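Local coordinates for coiled-coil and C2 domain-containing protein 1-like (Drosophila melanogaster, PDB 6EI6) that binds phosphatidylinositol monophosphates and regulates the ESCRT pathway in endosomal sorting, probably by keeping the ESCRT-III subunit shrub from polymerising inappropriately, at residues Leu120-Asn131 / Val239-Val249; Thr208-Lys216 / Asp228-Arg236. One frame throughout, in Å; residues are numbered along the deposited sequence.

Contact 1 (Leu120-Asn131 / Val239-Val249); sequences LEIVVVRGISYN and VGGKLEVKIRV
Arg126 and Glu244 meet across two antiparallel strands where a classic beta bulge sets both Val125 and Arg126 opposite the one glutamate. Glu244 O takes the N-H of Val125 at 2.8 Å and a weak second bond from Arg126 N, while Glu244 N returns a nearly straight bond to Arg126 O. The extra residue shifts the register by one, and from Gly127 onward the pairing resumes with Leu243. On the face of the sheet that carries both side chains, Glu244 OE1 lies 3.0 Å from Arg126 NE, but over a face of the guanidinium, the two planes 84° apart, an attraction of charges to which no N-H points. Arg126 gets there with CG wedged between its own N and carbonyl carbon (chi1 63°). Val125 CG1 touches Glu244 CD at 3.6 Å, and His227 of the next strand holds OE2. With an alanine here in place of Glu244, Arg126 would probably lose this counter-charge, His227 its acceptor and Val125 CG1 its contact with the carboxylate carbon.

Farther along the same face, Val123 CB and Lys246 CB lie 3.7 Å apart, and Glu121 and Arg248 run side by side. Arg248 NH1 reaches Glu121 OE2 at 3.0 Å from above the carboxylate plane, a bent bond within a salt bridge. Arg172 binds the same oxygen and Asp114 takes NH2 of Arg248, so this buried pair belongs to a chain of alternating charges.

The other face is apolar: Leu120 CD1 packs on Ile247 CG2 at 3.9 Å and Val124 CG1 on Leu243 CD1 at 4.1 Å, with Phe195 and Val144 of the facing sheet beyond. The pairing thus gives the C2 beta-sandwich one sheet with an apolar inner side and an outer side of mixed character, on which two acid-arginine pairs span the strands.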
loop_
_atom_site.group_PDB
_atom_site.type_symbol
_atom_site.label_atom_id
_atom_site.label_comp_id
_atom_site.label_asym_id
_atom_site.label_seq_id
_atom_site.Cartn_x
_atom_site.Cartn_y
_atom_site.Cartn_z
ATOM N N LEU A 120 -6.170 11.264 -4.126
ATOM C CA LEU A 120 -6.259 9.905 -3.624
ATOM C C LEU A 120 -7.559 9.301 -4.124
ATOM O O LEU A 120 -8.614 9.933 -4.026
ATOM C CB LEU A 120 -6.201 9.883 -2.100
ATOM C CG LEU A 120 -6.251 8.481 -1.512
ATOM C CD1 LEU A 120 -5.260 8.313 -0.370
ATOM C CD2 LEU A 120 -7.662 8.203 -1.045
ATOM N N GLU A 121 -7.481 8.087 -4.656
ATOM C CA GLU A 121 -8.644 7.368 -5.148
ATOM C C GLU A 121 -8.945 6.169 -4.251
ATOM O O GLU A 121 -8.032 5.439 -3.853
ATOM C CB GLU A 121 -8.425 6.897 -6.585
ATOM C CG GLU A 121 -9.638 6.217 -7.183
ATOM C CD GLU A 121 -9.421 5.806 -8.613
ATOM O OE1 GLU A 121 -9.841 6.571 -9.517
ATOM O OE2 GLU A 121 -8.820 4.722 -8.829
ATOM N N ILE A 122 -10.231 5.961 -3.944
ATOM C CA ILE A 122 -10.703 4.795 -3.195
ATOM C C ILE A 122 -11.625 3.987 -4.098
ATOM O O ILE A 122 -12.516 4.550 -4.744
ATOM C CB ILE A 122 -11.427 5.199 -1.903
ATOM C CG1 ILE A 122 -10.450 5.892 -0.969
ATOM C CG2 ILE A 122 -12.026 3.980 -1.222
ATOM C CD1 ILE A 122 -11.119 6.710 0.094
ATOM N N VAL A 123 -11.402 2.676 -4.156
ATOM C CA VAL A 123 -12.198 1.776 -4.979
ATOM C C VAL A 123 -12.824 0.740 -4.063
ATOM O O VAL A 123 -12.107 -0.024 -3.402
ATOM C CB VAL A 123 -11.356 1.087 -6.058
ATOM C CG1 VAL A 123 -12.241 0.234 -6.934
ATOM C CG2 VAL A 123 -10.586 2.121 -6.892
ATOM N N VAL A 124 -14.154 0.722 -4.008
ATOM C CA VAL A 124 -14.887 -0.341 -3.332
ATOM C C VAL A 124 -15.186 -1.387 -4.400
ATOM O O VAL A 124 -15.959 -1.137 -5.325
ATOM C CB VAL A 124 -16.164 0.181 -2.658
ATOM C CG1 VAL A 124 -16.798 -0.891 -1.782
ATOM C CG2 VAL A 124 -15.866 1.416 -1.817
ATOM N N VAL A 125 -14.564 -2.554 -4.284
ATOM C CA VAL A 125 -14.528 -3.516 -5.377
ATOM C C VAL A 125 -15.629 -4.566 -5.265
ATOM O O VAL A 125 -16.245 -4.930 -6.261
ATOM C CB VAL A 125 -13.132 -4.175 -5.469
ATOM C CG1 VAL A 125 -13.093 -5.158 -6.607
ATOM C CG2 VAL A 125 -12.057 -3.117 -5.642
ATOM N N ARG A 126 -15.847 -5.133 -4.084
ATOM C CA ARG A 126 -16.832 -6.206 -3.995
ATOM C C ARG A 126 -16.889 -6.688 -2.558
ATOM O O ARG A 126 -15.927 -6.550 -1.795
ATOM C CB ARG A 126 -16.530 -7.401 -4.932
ATOM C CG ARG A 126 -15.241 -8.149 -4.642
ATOM C CD ARG A 126 -14.968 -9.313 -5.613
ATOM N NE ARG A 126 -14.176 -10.353 -4.945
ATOM C CZ ARG A 126 -13.540 -11.354 -5.558
ATOM N NH1 ARG A 126 -13.587 -11.479 -6.882
ATOM N NH2 ARG A 126 -12.852 -12.241 -4.841
ATOM N N GLY A 127 -18.045 -7.242 -2.199
ATOM C CA GLY A 127 -18.196 -8.013 -0.986
ATOM C C GLY A 127 -18.168 -9.488 -1.340
ATOM O O GLY A 127 -18.469 -9.889 -2.467
ATOM N N ILE A 128 -17.770 -10.295 -0.370
ATOM C CA ILE A 128 -17.528 -11.714 -0.577
ATOM C C ILE A 128 -18.237 -12.438 0.555
ATOM O O ILE A 128 -17.730 -12.471 1.681
ATOM C CB ILE A 128 -16.032 -12.068 -0.604
ATOM C CG1 ILE A 128 -15.246 -11.075 -1.456
ATOM C CG2 ILE A 128 -15.848 -13.497 -1.088
ATOM C CD1 ILE A 128 -13.839 -11.552 -1.789
ATOM N N SER A 129 -19.415 -12.990 0.273
ATOM C CA SER A 129 -20.095 -13.924 1.161
ATOM C C SER A 129 -20.286 -13.360 2.570
ATOM O O SER A 129 -19.812 -13.912 3.563
ATOM C CB SER A 129 -19.345 -15.251 1.177
ATOM O OG SER A 129 -18.994 -15.608 -0.153
ATOM N N TYR A 130 -20.980 -12.223 2.629
ATOM C CA TYR A 130 -21.414 -11.674 3.909
ATOM C C TYR A 130 -22.152 -12.739 4.716
ATOM O O TYR A 130 -22.890 -13.561 4.162
ATOM C CB TYR A 130 -22.337 -10.466 3.697
ATOM C CG TYR A 130 -21.734 -9.271 2.979
ATOM C CD1 TYR A 130 -20.363 -9.024 2.989
ATOM C CD2 TYR A 130 -22.549 -8.371 2.300
ATOM C CE1 TYR A 130 -19.824 -7.910 2.321
ATOM C CE2 TYR A 130 -22.021 -7.259 1.633
ATOM C CZ TYR A 130 -20.662 -7.032 1.642
ATOM O OH TYR A 130 -20.161 -5.926 0.976
ATOM N N ASN A 131 -21.945 -12.728 6.035
ATOM C CA ASN A 131 -22.605 -13.691 6.918
ATOM C C ASN A 131 -23.917 -13.092 7.414
ATOM O O ASN A 131 -24.051 -12.661 8.565
ATOM C CB ASN A 131 -21.697 -14.076 8.075
ATOM C CG ASN A 131 -22.324 -15.124 8.975
ATOM O OD1 ASN A 131 -22.677 -16.209 8.509
ATOM N ND2 ASN A 131 -22.462 -14.814 10.264
ATOM N N VAL A 239 -16.978 -10.940 11.742
ATOM C CA VAL A 239 -18.402 -11.033 11.468
ATOM C C VAL A 239 -18.711 -12.213 10.571
ATOM O O VAL A 239 -19.659 -12.968 10.805
ATOM C CB VAL A 239 -18.880 -9.702 10.841
ATOM C CG1 VAL A 239 -20.091 -9.907 9.947
ATOM C CG2 VAL A 239 -19.123 -8.649 11.932
ATOM N N GLY A 240 -17.918 -12.389 9.533
ATOM C CA GLY A 240 -18.306 -13.269 8.467
ATOM C C GLY A 240 -17.559 -12.852 7.234
ATOM O O GLY A 240 -16.326 -12.914 7.222
ATOM N N GLY A 241 -18.267 -12.380 6.217
ATOM C CA GLY A 241 -17.640 -12.103 4.930
ATOM C C GLY A 241 -16.498 -11.096 4.872
ATOM O O GLY A 241 -15.890 -10.727 5.891
ATOM N N LYS A 242 -16.212 -10.634 3.656
ATOM C CA LYS A 242 -15.045 -9.808 3.390
ATOM C C LYS A 242 -15.401 -8.713 2.398
ATOM O O LYS A 242 -16.365 -8.828 1.636
ATOM C CB LYS A 242 -13.871 -10.623 2.823
ATOM C CG LYS A 242 -13.218 -11.569 3.804
ATOM C CD LYS A 242 -11.987 -12.187 3.181
ATOM C CE LYS A 242 -12.359 -13.382 2.327
ATOM N NZ LYS A 242 -12.074 -14.639 3.077
ATOM N N LEU A 243 -14.580 -7.662 2.398
ATOM C CA LEU A 243 -14.695 -6.561 1.450
ATOM C C LEU A 243 -13.356 -6.369 0.738
ATOM O O LEU A 243 -12.299 -6.352 1.380
ATOM C CB LEU A 243 -15.126 -5.266 2.160
ATOM C CG LEU A 243 -15.458 -4.067 1.269
ATOM C CD1 LEU A 243 -16.687 -4.324 0.429
ATOM C CD2 LEU A 243 -15.643 -2.823 2.084
ATOM N N GLU A 244 -13.400 -6.229 -0.581
ATOM C CA GLU A 244 -12.206 -6.016 -1.383
ATOM C C GLU A 244 -12.145 -4.567 -1.842
ATOM O O GLU A 244 -13.120 -4.039 -2.391
ATOM C CB GLU A 244 -12.182 -6.947 -2.588
ATOM C CG GLU A 244 -10.979 -6.716 -3.456
ATOM C CD GLU A 244 -11.057 -7.475 -4.747
ATOM O OE1 GLU A 244 -11.937 -8.352 -4.865
ATOM O OE2 GLU A 244 -10.246 -7.193 -5.651
ATOM N N VAL A 245 -10.981 -3.947 -1.663
ATOM C CA VAL A 245 -10.843 -2.502 -1.717
ATOM C C VAL A 245 -9.476 -2.136 -2.305
ATOM O O VAL A 245 -8.491 -2.858 -2.134
ATOM C CB VAL A 245 -11.051 -1.954 -0.288
ATOM C CG1 VAL A 245 -10.316 -0.656 -0.076
ATOM C CG2 VAL A 245 -12.536 -1.795 -0.006
ATOM N N LYS A 246 -9.423 -1.008 -3.016
ATOM C CA LYS A 246 -8.178 -0.422 -3.494
ATOM C C LYS A 246 -8.047 1.005 -2.974
ATOM O O LYS A 246 -9.042 1.728 -2.871
ATOM C CB LYS A 246 -8.117 -0.403 -5.013
ATOM C CG LYS A 246 -8.255 -1.756 -5.683
ATOM C CD LYS A 246 -8.392 -1.548 -7.180
ATOM C CE LYS A 246 -8.048 -2.815 -7.930
ATOM N NZ LYS A 246 -8.188 -2.590 -9.395
ATOM N N ILE A 247 -6.824 1.415 -2.633
ATOM C CA ILE A 247 -6.527 2.815 -2.357
ATOM C C ILE A 247 -5.302 3.203 -3.170
ATOM O O ILE A 247 -4.251 2.556 -3.074
ATOM C CB ILE A 247 -6.290 3.082 -0.866
ATOM C CG1 ILE A 247 -7.371 2.387 -0.030
ATOM C CG2 ILE A 247 -6.280 4.585 -0.613
ATOM C CD1 ILE A 247 -7.199 2.618 1.447
ATOM N N ARG A 248 -5.437 4.242 -3.981
ATOM C CA ARG A 248 -4.439 4.529 -4.998
ATOM C C ARG A 248 -4.046 5.992 -4.966
ATOM O O ARG A 248 -4.899 6.868 -4.826
ATOM C CB ARG A 248 -4.961 4.172 -6.378
ATOM C CG ARG A 248 -5.479 2.750 -6.475
ATOM C CD ARG A 248 -6.072 2.482 -7.848
ATOM N NE ARG A 248 -5.068 2.579 -8.913
ATOM C CZ ARG A 248 -5.025 3.566 -9.809
ATOM N NH1 ARG A 248 -5.926 4.552 -9.772
ATOM N NH2 ARG A 248 -4.083 3.568 -10.748
ATOM N N VAL A 249 -2.748 6.250 -5.121
ATOM C CA VAL A 249 -2.232 7.602 -5.301
ATOM C C VAL A 249 -1.347 7.622 -6.542
ATOM O O VAL A 249 -0.954 6.577 -7.072
ATOM C CB VAL A 249 -1.462 8.103 -4.071
ATOM C CG1 VAL A 249 -2.427 8.360 -2.942
ATOM C CG2 VAL A 249 -0.415 7.076 -3.668
#

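Contact 2 (Thr208-Lys216 / Asp228-Arg236); sequences TLIGTVNVK and DTYDLMDGR. With SO4 (sulfate ion), chain C.
Thr212 O receives the N-H of Met233 at 2.7 Å, the shortest polar bond between the two strands, and Thr212 N answers by giving its hydrogen to Met233 O at 2.8 Å. Both donors lie in the plane of the carbonyl they meet. This one hydrogen-bonded antiparallel pair is the whole of the backbone bridging, for the strand axes run 130° apart and the chains diverge on leaving it.

Beyond the bridge the contact passes to side chains. Nearest the bridge, Gly211 CA sits 4.0 Å from Leu232 CG; a beta carbon on this glycine would run into Leu232 CB. One methyl of Leu232, CD2, touches Ile210 CG2 at 3.7 Å, whereas the other, CD1, meets Val213 CG2. Val213 also sends CG1 against Tyr230 CB at 3.5 Å, the two side chains crossing at about a right angle.

Farther out, the Tyr230 ring lies against Val215. Val215 CG2 stands over the centre of one face of the Tyr230 ring, 3.7 Å from its centroid and 11° off the normal, which makes a well-centred CH-pi contact. Its companion CG1, anti to the backbone N of Val215 (chi1 179°), reaches the phenol oxygen, Tyr230 OH, at 3.6 Å. One valine therefore seats both the ring and its hydroxyl end.

At the end of strand 208-216, Lys216 NZ hydrogen-bonds Arg190 O and O3 of a sulfate, probably from the crystallisation liquor, which His191 ND1 and Gly192 N also bind.

Each strand lies at the edge of its own sheet. Strand 208-216 pairs with 192-199, where Ile210 and Gly211 form a classic bulge facing Ile197, and strand 225-233 pairs with 241-249, so the bridge closes one side of the C2 sandwich.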
loop_
_atom_site.group_PDB
_atom_site.type_symbol
_atom_site.label_atom_id
_atom_site.label_comp_id
_atom_site.label_asym_id
_atom_site.label_seq_id
_atom_site.Cartn_x
_atom_site.Cartn_y
_atom_site.Cartn_z
ATOM N N THR A 208 -29.122 -1.843 8.567
ATOM C CA THR A 208 -28.335 -2.615 9.521
ATOM C C THR A 208 -26.850 -2.611 9.147
ATOM O O THR A 208 -26.479 -2.940 8.012
ATOM C CB THR A 208 -28.853 -4.053 9.607
ATOM O OG1 THR A 208 -30.275 -4.043 9.815
ATOM C CG2 THR A 208 -28.176 -4.773 10.763
ATOM N N LEU A 209 -26.009 -2.237 10.109
ATOM C CA LEU A 209 -24.554 -2.324 9.982
ATOM C C LEU A 209 -24.129 -3.791 9.960
ATOM O O LEU A 209 -24.103 -4.457 10.993
ATOM C CB LEU A 209 -23.889 -1.575 11.131
ATOM C CG LEU A 209 -22.360 -1.537 11.134
ATOM C CD1 LEU A 209 -21.814 -0.971 9.804
ATOM C CD2 LEU A 209 -21.850 -0.734 12.324
ATOM N N ILE A 210 -23.790 -4.300 8.773
ATOM C CA ILE A 210 -23.314 -5.675 8.630
ATOM C C ILE A 210 -21.905 -5.846 9.202
ATOM O O ILE A 210 -21.599 -6.865 9.838
ATOM C CB ILE A 210 -23.343 -6.074 7.151
ATOM C CG1 ILE A 210 -24.762 -6.002 6.617
ATOM C CG2 ILE A 210 -22.741 -7.452 6.969
ATOM C CD1 ILE A 210 -24.871 -6.587 5.258
ATOM N N GLY A 211 -21.012 -4.894 8.940
ATOM C CA GLY A 211 -19.658 -4.974 9.458
ATOM C C GLY A 211 -18.833 -3.781 9.021
ATOM O O GLY A 211 -19.196 -3.045 8.097
ATOM N N THR A 212 -17.706 -3.611 9.707
ATOM C CA THR A 212 -16.767 -2.529 9.462
ATOM C C THR A 212 -15.410 -3.079 9.007
ATOM O O THR A 212 -14.993 -4.177 9.405
ATOM C CB THR A 212 -16.616 -1.657 10.716
ATOM O OG1 THR A 212 -17.887 -1.063 11.019
ATOM C CG2 THR A 212 -15.623 -0.524 10.474
ATOM N N VAL A 213 -14.742 -2.307 8.141
ATOM C CA VAL A 213 -13.384 -2.572 7.677
ATOM C C VAL A 213 -12.582 -1.280 7.790
ATOM O O VAL A 213 -13.012 -0.237 7.282
ATOM C CB VAL A 213 -13.373 -3.076 6.225
ATOM C CG1 VAL A 213 -11.971 -3.056 5.689
ATOM C CG2 VAL A 213 -13.994 -4.469 6.115
ATOM N N ASN A 214 -11.419 -1.340 8.441
ATOM C CA ASN A 214 -10.549 -0.178 8.598
ATOM C C ASN A 214 -9.197 -0.461 7.960
ATOM O O ASN A 214 -8.497 -1.382 8.383
ATOM C CB ASN A 214 -10.367 0.182 10.071
ATOM C CG ASN A 214 -11.519 1.001 10.601
ATOM O OD1 ASN A 214 -11.715 2.145 10.181
ATOM N ND2 ASN A 214 -12.304 0.421 11.520
ATOM N N VAL A 215 -8.817 0.340 6.966
ATOM C CA VAL A 215 -7.582 0.128 6.209
ATOM C C VAL A 215 -6.606 1.272 6.477
ATOM O O VAL A 215 -6.893 2.434 6.157
ATOM C CB VAL A 215 -7.875 -0.004 4.712
ATOM C CG1 VAL A 215 -6.578 -0.194 3.944
ATOM C CG2 VAL A 215 -8.849 -1.156 4.491
ATOM N N LYS A 216 -5.459 0.946 7.074
ATOM C CA LYS A 216 -4.430 1.945 7.355
ATOM C C LYS A 216 -3.833 2.493 6.059
ATOM O O LYS A 216 -3.583 1.751 5.104
ATOM C CB LYS A 216 -3.313 1.340 8.209
ATOM C CG LYS A 216 -3.733 0.952 9.595
ATOM C CD LYS A 216 -4.287 2.158 10.319
ATOM C CE LYS A 216 -3.787 2.192 11.738
ATOM N NZ LYS A 216 -4.267 3.433 12.403
ATOM N N ASP A 228 -6.358 -5.177 -1.321
ATOM C CA ASP A 228 -6.496 -6.404 -0.556
ATOM C C ASP A 228 -7.980 -6.655 -0.323
ATOM O O ASP A 228 -8.841 -5.908 -0.798
ATOM C CB ASP A 228 -5.716 -6.306 0.753
ATOM C CG ASP A 228 -4.963 -7.580 1.072
ATOM O OD1 ASP A 228 -5.343 -8.625 0.514
ATOM O OD2 ASP A 228 -3.991 -7.538 1.862
ATOM N N THR A 229 -8.271 -7.730 0.399
ATOM C CA THR A 229 -9.610 -8.075 0.841
ATOM C C THR A 229 -9.562 -8.230 2.357
ATOM O O THR A 229 -8.610 -8.810 2.894
ATOM C CB THR A 229 -10.081 -9.362 0.184
ATOM O OG1 THR A 229 -9.264 -10.423 0.658
ATOM C CG2 THR A 229 -9.928 -9.298 -1.306
ATOM N N TYR A 230 -10.573 -7.697 3.051
ATOM C CA TYR A 230 -10.519 -7.550 4.502
ATOM C C TYR A 230 -11.761 -8.141 5.162
ATOM O O TYR A 230 -12.854 -8.132 4.590
ATOM C CB TYR A 230 -10.375 -6.067 4.910
ATOM C CG TYR A 230 -9.196 -5.363 4.275
ATOM C CD1 TYR A 230 -9.246 -4.909 2.952
ATOM C CD2 TYR A 230 -8.030 -5.154 4.993
ATOM C CE1 TYR A 230 -8.165 -4.284 2.372
ATOM C CE2 TYR A 230 -6.946 -4.516 4.424
ATOM C CZ TYR A 230 -7.020 -4.090 3.117
ATOM O OH TYR A 230 -5.931 -3.458 2.584
ATOM N N ASP A 231 -11.583 -8.638 6.386
ATOM C CA ASP A 231 -12.668 -9.259 7.137
ATOM C C ASP A 231 -13.598 -8.199 7.706
ATOM O O ASP A 231 -13.141 -7.261 8.371
ATOM C CB ASP A 231 -12.123 -10.097 8.297
ATOM C CG ASP A 231 -11.463 -11.389 7.845
ATOM O OD1 ASP A 231 -11.943 -11.998 6.856
ATOM O OD2 ASP A 231 -10.452 -11.785 8.487
ATOM N N LEU A 232 -14.906 -8.380 7.507
ATOM C CA LEU A 232 -15.869 -7.516 8.180
ATOM C C LEU A 232 -15.773 -7.736 9.684
ATOM O O LEU A 232 -15.739 -8.881 10.149
ATOM C CB LEU A 232 -17.279 -7.789 7.665
ATOM C CG LEU A 232 -17.738 -6.898 6.495
ATOM C CD1 LEU A 232 -16.828 -6.983 5.273
ATOM C CD2 LEU A 232 -19.137 -7.251 6.078
ATOM N N MET A 233 -15.653 -6.636 10.438
ATOM C CA MET A 233 -15.511 -6.675 11.889
ATOM C C MET A 233 -16.730 -6.058 12.558
ATOM O O MET A 233 -17.414 -5.208 11.976
ATOM C CB MET A 233 -14.250 -5.920 12.384
ATOM C CG MET A 233 -12.926 -6.571 11.989
ATOM S SD MET A 233 -12.723 -8.296 12.538
ATOM C CE MET A 233 -12.372 -8.062 14.286
ATOM N N ASP A 234 -16.981 -6.498 13.793
ATOM C CA ASP A 234 -17.992 -5.909 14.666
ATOM C C ASP A 234 -17.310 -5.234 15.851
ATOM O O ASP A 234 -17.315 -4.011 15.946
ATOM C CB ASP A 234 -18.998 -6.955 15.141
ATOM C CG ASP A 234 -20.195 -6.333 15.875
ATOM O OD1 ASP A 234 -20.052 -5.216 16.432
ATOM O OD2 ASP A 234 -21.276 -6.970 15.919
ATOM N N GLY A 235 -16.710 -5.987 16.753
ATOM C CA GLY A 235 -15.787 -5.342 17.664
ATOM C C GLY A 235 -14.378 -5.250 17.100
ATOM O O GLY A 235 -14.199 -4.508 16.132
ATOM N N ARG A 236 -13.368 -5.980 17.608
ATOM C CA ARG A 236 -13.417 -7.143 18.516
ATOM C C ARG A 236 -14.563 -8.114 18.139
ATOM O O ARG A 236 -15.644 -8.064 18.715
ATOM C CB ARG A 236 -13.442 -6.681 20.014
ATOM C CG ARG A 236 -14.773 -6.156 20.685
ATOM C CD ARG A 236 -15.284 -7.101 21.797
ATOM N NE ARG A 236 -16.604 -6.794 22.365
ATOM C CZ ARG A 236 -17.782 -7.035 21.780
ATOM N NH1 ARG A 236 -17.852 -7.573 20.563
ATOM N NH2 ARG A 236 -18.911 -6.732 22.421
HETATM S S SO4 C . -7.807 5.686 12.409
HETATM O O1 SO4 C . -8.123 6.723 11.411
HETATM O O2 SO4 C . -6.895 6.211 13.438
HETATM O O3 SO4 C . -7.185 4.535 11.730
HETATM O O4 SO4 C . -9.055 5.280 13.071
#

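In the fold
Contact 1 pairs the two middle strands of one C2 sheet, while contact 2 ties the edge strand of that sheet to the edge of the other; their centres are about 9 Å apart. They meet where strand 241-249 of contact 1 lies next to strand 225-233 of contact 2, with Leu243 O 2.8 Å from Tyr230 N. Before the corner at Gly240, Val239 N lies 2.9 Å from Leu232 O; both are probable hydrogen bonds. Leu232 also touches Leu243 and Tyr130, carrying the apolar interior from one contact into the other. Along the chain, contact 2 is nested inside the loop closed by contact 1. The sulfate belongs to contact 2, at Lys216; it does not establish where the domain binds phosphoinositides.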